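PDB 3OWA: acyl-CoA dehydrogenase from Bacillus anthracis, which probably oxidises acyl-CoA thioesters to their enoyl-CoA products, using the FAD it binds as electron acceptor. Local coordinates for residues L79-I91 with E132-G145. Residues are numbered along the deposited sequence; the frame is centred on the assembly and turned at random.
Sequences LLGADVPEEYGGI and EEQKKKYLPLLATG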
loop_
_atom_site.group_PDB
_atom_site.type_symbol
_atom_site.label_atom_id
_atom_site.label_comp_id
_atom_site.label_asym_id
_atom_site.label_seq_id
_atom_site.Cartn_x
_atom_site.Cartn_y
_atom_site.Cartn_z
ATOM N N LEU A 79 31.319 11.005 8.526
ATOM C CA LEU A 79 30.093 10.222 8.203
ATOM C C LEU A 79 30.212 9.121 7.134
ATOM O O LEU A 79 29.293 8.301 6.963
ATOM C CB LEU A 79 28.921 11.169 7.863
ATOM C CG LEU A 79 28.620 12.253 8.919
ATOM C CD1 LEU A 79 27.508 13.209 8.473
ATOM C CD2 LEU A 79 28.291 11.645 10.288
ATOM N N LEU A 80 31.329 9.072 6.420
ATOM C CA LEU A 80 31.550 7.987 5.483
ATOM C C LEU A 80 32.489 6.918 6.005
ATOM O O LEU A 80 32.728 5.915 5.328
ATOM C CB LEU A 80 32.117 8.536 4.172
ATOM C CG LEU A 80 31.233 9.466 3.335
ATOM C CD1 LEU A 80 31.813 9.528 1.940
ATOM C CD2 LEU A 80 29.820 8.956 3.261
ATOM N N GLY A 81 33.073 7.149 7.171
ATOM C CA GLY A 81 34.083 6.243 7.694
ATOM C C GLY A 81 33.803 5.663 9.070
ATOM O O GLY A 81 34.717 5.147 9.702
ATOM N N ALA A 82 32.541 5.721 9.522
ATOM C CA ALA A 82 32.165 5.241 10.860
ATOM C C ALA A 82 32.400 3.736 11.050
ATOM O O ALA A 82 32.783 3.306 12.127
ATOM C CB ALA A 82 30.710 5.637 11.208
ATOM N N ASP A 83 32.180 2.953 9.997
ATOM C CA ASP A 83 32.352 1.495 10.042
ATOM C C ASP A 83 33.730 1.055 9.539
ATOM O O ASP A 83 33.987 -0.141 9.386
ATOM C CB ASP A 83 31.277 0.783 9.195
ATOM C CG ASP A 83 29.890 0.772 9.855
ATOM O OD1 ASP A 83 28.897 0.869 9.103
ATOM O OD2 ASP A 83 29.783 0.654 11.104
ATOM N N VAL A 84 34.597 2.010 9.253
ATOM C CA VAL A 84 35.966 1.682 8.842
ATOM C C VAL A 84 36.923 1.888 10.025
ATOM O O VAL A 84 36.938 2.968 10.613
ATOM C CB VAL A 84 36.378 2.527 7.620
ATOM C CG1 VAL A 84 37.888 2.377 7.271
ATOM C CG2 VAL A 84 35.465 2.173 6.417
ATOM N N PRO A 85 37.711 0.847 10.385
ATOM C CA PRO A 85 38.696 1.002 11.481
ATOM C C PRO A 85 39.653 2.171 11.257
ATOM O O PRO A 85 39.963 2.550 10.103
ATOM C CB PRO A 85 39.450 -0.326 11.474
ATOM C CG PRO A 85 38.486 -1.309 10.861
ATOM C CD PRO A 85 37.764 -0.507 9.799
ATOM N N GLU A 86 40.056 2.768 12.370
ATOM C CA GLU A 86 41.048 3.853 12.391
ATOM C C GLU A 86 42.369 3.518 11.680
ATOM O O GLU A 86 42.930 4.374 11.002
ATOM C CB GLU A 86 41.313 4.329 13.833
ATOM C CG GLU A 86 40.250 5.320 14.344
ATOM C CD GLU A 86 40.637 5.986 15.665
ATOM O OE1 GLU A 86 40.242 7.155 15.904
ATOM O OE2 GLU A 86 41.342 5.337 16.463
ATOM N N GLU A 87 42.829 2.273 11.782
ATOM C CA GLU A 87 44.107 1.908 11.154
ATOM C C GLU A 87 44.047 1.873 9.639
ATOM O O GLU A 87 45.079 1.810 8.982
ATOM C CB GLU A 87 44.692 0.594 11.700
ATOM C CG GLU A 87 43.929 -0.682 11.350
ATOM C CD GLU A 87 43.235 -1.307 12.561
ATOM O OE1 GLU A 87 42.094 -1.818 12.402
ATOM O OE2 GLU A 87 43.820 -1.297 13.677
ATOM N N TYR A 88 42.835 1.914 9.085
ATOM C CA TYR A 88 42.675 1.993 7.643
ATOM C C TYR A 88 42.116 3.330 7.229
ATOM O O TYR A 88 41.622 3.477 6.137
ATOM C CB TYR A 88 41.807 0.855 7.143
ATOM C CG TYR A 88 42.344 -0.494 7.507
ATOM C CD1 TYR A 88 43.617 -0.907 7.064
ATOM C CD2 TYR A 88 41.597 -1.365 8.292
ATOM C CE1 TYR A 88 44.121 -2.156 7.405
ATOM C CE2 TYR A 88 42.083 -2.620 8.641
ATOM C CZ TYR A 88 43.347 -3.011 8.197
ATOM O OH TYR A 88 43.815 -4.256 8.543
ATOM N N GLY A 89 42.203 4.313 8.116
ATOM C CA GLY A 89 41.803 5.671 7.785
ATOM C C GLY A 89 40.361 5.996 8.135
ATOM O O GLY A 89 39.854 7.045 7.742
ATOM N N GLY A 90 39.717 5.118 8.900
ATOM C CA GLY A 90 38.331 5.329 9.298
ATOM C C GLY A 90 38.264 5.980 10.651
ATOM O O GLY A 90 39.298 6.290 11.241
ATOM N N ILE A 91 37.064 6.213 11.154
ATOM C CA ILE A 91 36.954 6.732 12.528
ATOM C C ILE A 91 36.473 5.668 13.509
ATOM O O ILE A 91 36.280 5.949 14.696
ATOM C CB ILE A 91 36.142 8.058 12.627
ATOM C CG1 ILE A 91 34.698 7.858 12.161
ATOM C CG2 ILE A 91 36.856 9.207 11.830
ATOM C CD1 ILE A 91 33.737 8.966 12.675
ATOM N N GLU A 132 45.044 -7.536 3.650
ATOM C CA GLU A 132 45.705 -6.384 4.228
ATOM C C GLU A 132 46.024 -5.347 3.175
ATOM O O GLU A 132 45.846 -4.149 3.402
ATOM C CB GLU A 132 47.000 -6.815 4.935
ATOM C CG GLU A 132 47.719 -5.691 5.695
ATOM C CD GLU A 132 46.899 -5.131 6.879
ATOM O OE1 GLU A 132 45.871 -5.734 7.274
ATOM O OE2 GLU A 132 47.305 -4.080 7.418
ATOM N N GLU A 133 46.509 -5.811 2.031
ATOM C CA GLU A 133 46.903 -4.940 0.941
ATOM C C GLU A 133 45.691 -4.192 0.344
ATOM O O GLU A 133 45.742 -2.992 0.099
ATOM C CB GLU A 133 47.619 -5.774 -0.128
ATOM C CG GLU A 133 48.097 -4.992 -1.318
ATOM C CD GLU A 133 48.409 -5.873 -2.518
ATOM O OE1 GLU A 133 47.718 -6.907 -2.708
ATOM O OE2 GLU A 133 49.341 -5.515 -3.280
ATOM N N GLN A 134 44.602 -4.918 0.126
ATOM C CA GLN A 134 43.352 -4.317 -0.364
ATOM C C GLN A 134 42.802 -3.279 0.621
ATOM O O GLN A 134 42.428 -2.198 0.223
ATOM C CB GLN A 134 42.333 -5.414 -0.657
ATOM C CG GLN A 134 42.746 -6.323 -1.830
ATOM C CD GLN A 134 41.963 -7.604 -1.839
ATOM O OE1 GLN A 134 41.446 -8.047 -0.796
ATOM N NE2 GLN A 134 41.852 -8.216 -3.015
ATOM N N LYS A 135 42.819 -3.580 1.912
ATOM C CA LYS A 135 42.339 -2.612 2.881
ATOM C C LYS A 135 43.169 -1.346 2.928
ATOM O O LYS A 135 42.612 -0.253 2.901
ATOM C CB LYS A 135 42.201 -3.228 4.267
ATOM C CG LYS A 135 41.252 -4.412 4.277
ATOM C CD LYS A 135 40.954 -4.876 5.712
ATOM C CE LYS A 135 42.044 -5.798 6.220
ATOM N NZ LYS A 135 41.633 -6.509 7.434
ATOM N N LYS A 136 44.497 -1.471 2.960
ATOM C CA LYS A 136 45.332 -0.269 3.073
ATOM C C LYS A 136 45.269 0.572 1.826
ATOM O O LYS A 136 45.356 1.781 1.901
ATOM C CB LYS A 136 46.796 -0.592 3.438
ATOM C CG LYS A 136 46.940 -1.073 4.867
ATOM C CD LYS A 136 48.323 -0.764 5.440
ATOM C CE LYS A 136 48.298 0.398 6.461
ATOM N NZ LYS A 136 47.495 0.117 7.718
ATOM N N LYS A 137 45.097 -0.076 0.680
ATOM C CA LYS A 137 44.863 0.623 -0.564
ATOM C C LYS A 137 43.503 1.352 -0.592
ATOM O O LYS A 137 43.471 2.570 -0.777
ATOM C CB LYS A 137 44.966 -0.352 -1.741
ATOM C CG LYS A 137 44.879 0.270 -3.138
ATOM C CD LYS A 137 45.741 -0.525 -4.099
ATOM C CE LYS A 137 45.039 -0.972 -5.365
ATOM N NZ LYS A 137 45.050 -0.031 -6.522
ATOM N N TYR A 138 42.391 0.626 -0.431
ATOM C CA TYR A 138 41.079 1.202 -0.779
ATOM C C TYR A 138 40.411 1.969 0.347
ATOM O O TYR A 138 39.855 3.029 0.107
ATOM C CB TYR A 138 40.127 0.172 -1.419
ATOM C CG TYR A 138 40.582 -0.255 -2.804
ATOM C CD1 TYR A 138 41.296 -1.448 -2.993
ATOM C CD2 TYR A 138 40.332 0.544 -3.927
ATOM C CE1 TYR A 138 41.745 -1.847 -4.273
ATOM C CE2 TYR A 138 40.776 0.162 -5.215
ATOM C CZ TYR A 138 41.479 -1.035 -5.370
ATOM O OH TYR A 138 41.921 -1.439 -6.604
ATOM N N LEU A 139 40.517 1.475 1.571
ATOM C CA LEU A 139 39.731 2.025 2.688
ATOM C C LEU A 139 39.977 3.499 3.062
ATOM O O LEU A 139 38.997 4.221 3.289
ATOM C CB LEU A 139 39.781 1.133 3.915
ATOM C CG LEU A 139 39.196 -0.257 3.688
ATOM C CD1 LEU A 139 39.274 -1.010 4.984
ATOM C CD2 LEU A 139 37.740 -0.177 3.218
ATOM N N PRO A 140 41.269 3.949 3.120
ATOM C CA PRO A 140 41.523 5.345 3.488
ATOM C C PRO A 140 40.783 6.307 2.575
ATOM O O PRO A 140 40.335 7.345 3.008
ATOM C CB PRO A 140 43.050 5.502 3.311
ATOM C CG PRO A 140 43.599 4.115 3.568
ATOM C CD PRO A 140 42.519 3.160 3.061
ATOM N N LEU A 141 40.633 5.932 1.320
ATOM C CA LEU A 141 40.006 6.768 0.330
ATOM C C LEU A 141 38.467 6.671 0.399
ATOM O O LEU A 141 37.767 7.682 0.281
ATOM C CB LEU A 141 40.498 6.324 -1.032
ATOM C CG LEU A 141 42.018 6.387 -1.247
ATOM C CD1 LEU A 141 42.394 5.359 -2.319
ATOM C CD2 LEU A 141 42.441 7.845 -1.654
ATOM N N LEU A 142 37.961 5.459 0.599
ATOM C CA LEU A 142 36.531 5.236 0.733
ATOM C C LEU A 142 36.013 5.889 2.017
ATOM O O LEU A 142 34.923 6.473 2.035
ATOM C CB LEU A 142 36.219 3.746 0.694
ATOM C CG LEU A 142 36.472 3.025 -0.654
ATOM C CD1 LEU A 142 36.292 1.525 -0.476
ATOM C CD2 LEU A 142 35.530 3.490 -1.759
ATOM N N ALA A 143 36.824 5.850 3.072
ATOM C CA ALA A 143 36.409 6.389 4.364
ATOM C C ALA A 143 36.176 7.903 4.335
ATOM O O ALA A 143 35.367 8.424 5.100
ATOM C CB ALA A 143 37.407 6.001 5.469
ATOM N N THR A 144 36.853 8.610 3.439
ATOM C CA THR A 144 36.686 10.069 3.368
ATOM C C THR A 144 35.799 10.485 2.205
ATOM O O THR A 144 35.444 11.673 2.052
ATOM C CB THR A 144 38.030 10.788 3.180
ATOM O OG1 THR A 144 38.637 10.317 1.978
ATOM C CG2 THR A 144 38.968 10.531 4.375
ATOM N N GLY A 145 35.463 9.519 1.355
ATOM C CA GLY A 145 34.659 9.836 0.187
ATOM C C GLY A 145 35.515 10.312 -0.968
ATOM O O GLY A 145 34.990 10.651 -2.020
HETATM O O HOH W 1 33.968 10.091 6.639
HETATM O O HOH W 2 41.253 8.096 5.394
#
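The ring of Tyr-88 is the main bump of the loop and lies against helix 132-144, with Leu-139 CD1 beside its CB. Lys-135 spreads its methylenes over one face, with CB 3.9 Å from the ring centroid in a CH-pi contact, while Glu-87 CG lies over the centre of the opposite face and Lys-136 CG abuts the edge. Tyrosine suits this slot because its rim carries a hydroxyl: Tyr-88 OH donates to Glu-132 OE1 at 2.8 Å on the syn side, and the carboxylate is turned 57° from the ring. Lys-135 NZ adds only a weak bond to that hydroxyl, its stronger partner being Lys-345 O. Lys-136 bends at chi3 (106°) and again at chi4, and its NZ donates a hydrogen bond to Glu-87 O. In the all-helical N-terminal domain of the acyl-CoA dehydrogenase fold, the loop between helices 64-76 and 95-105 packs along helix 132-144. Val-84, with CG1 anti to the backbone N (chi1 171°), wedges that methyl between Leu-139 CB and Ala-143 CB. The small Ala-143 lets Gly-89 and Gly-90 come close, with Gly-89 O 3.5 Å from Ala-143 CB. At the Schellman end, Leu-80 CD1 presses to 3.4 Å from Gly-145 CA, a tight fit that glycine allows by having no CB to strike the methyl; its positive phi suits glycine too.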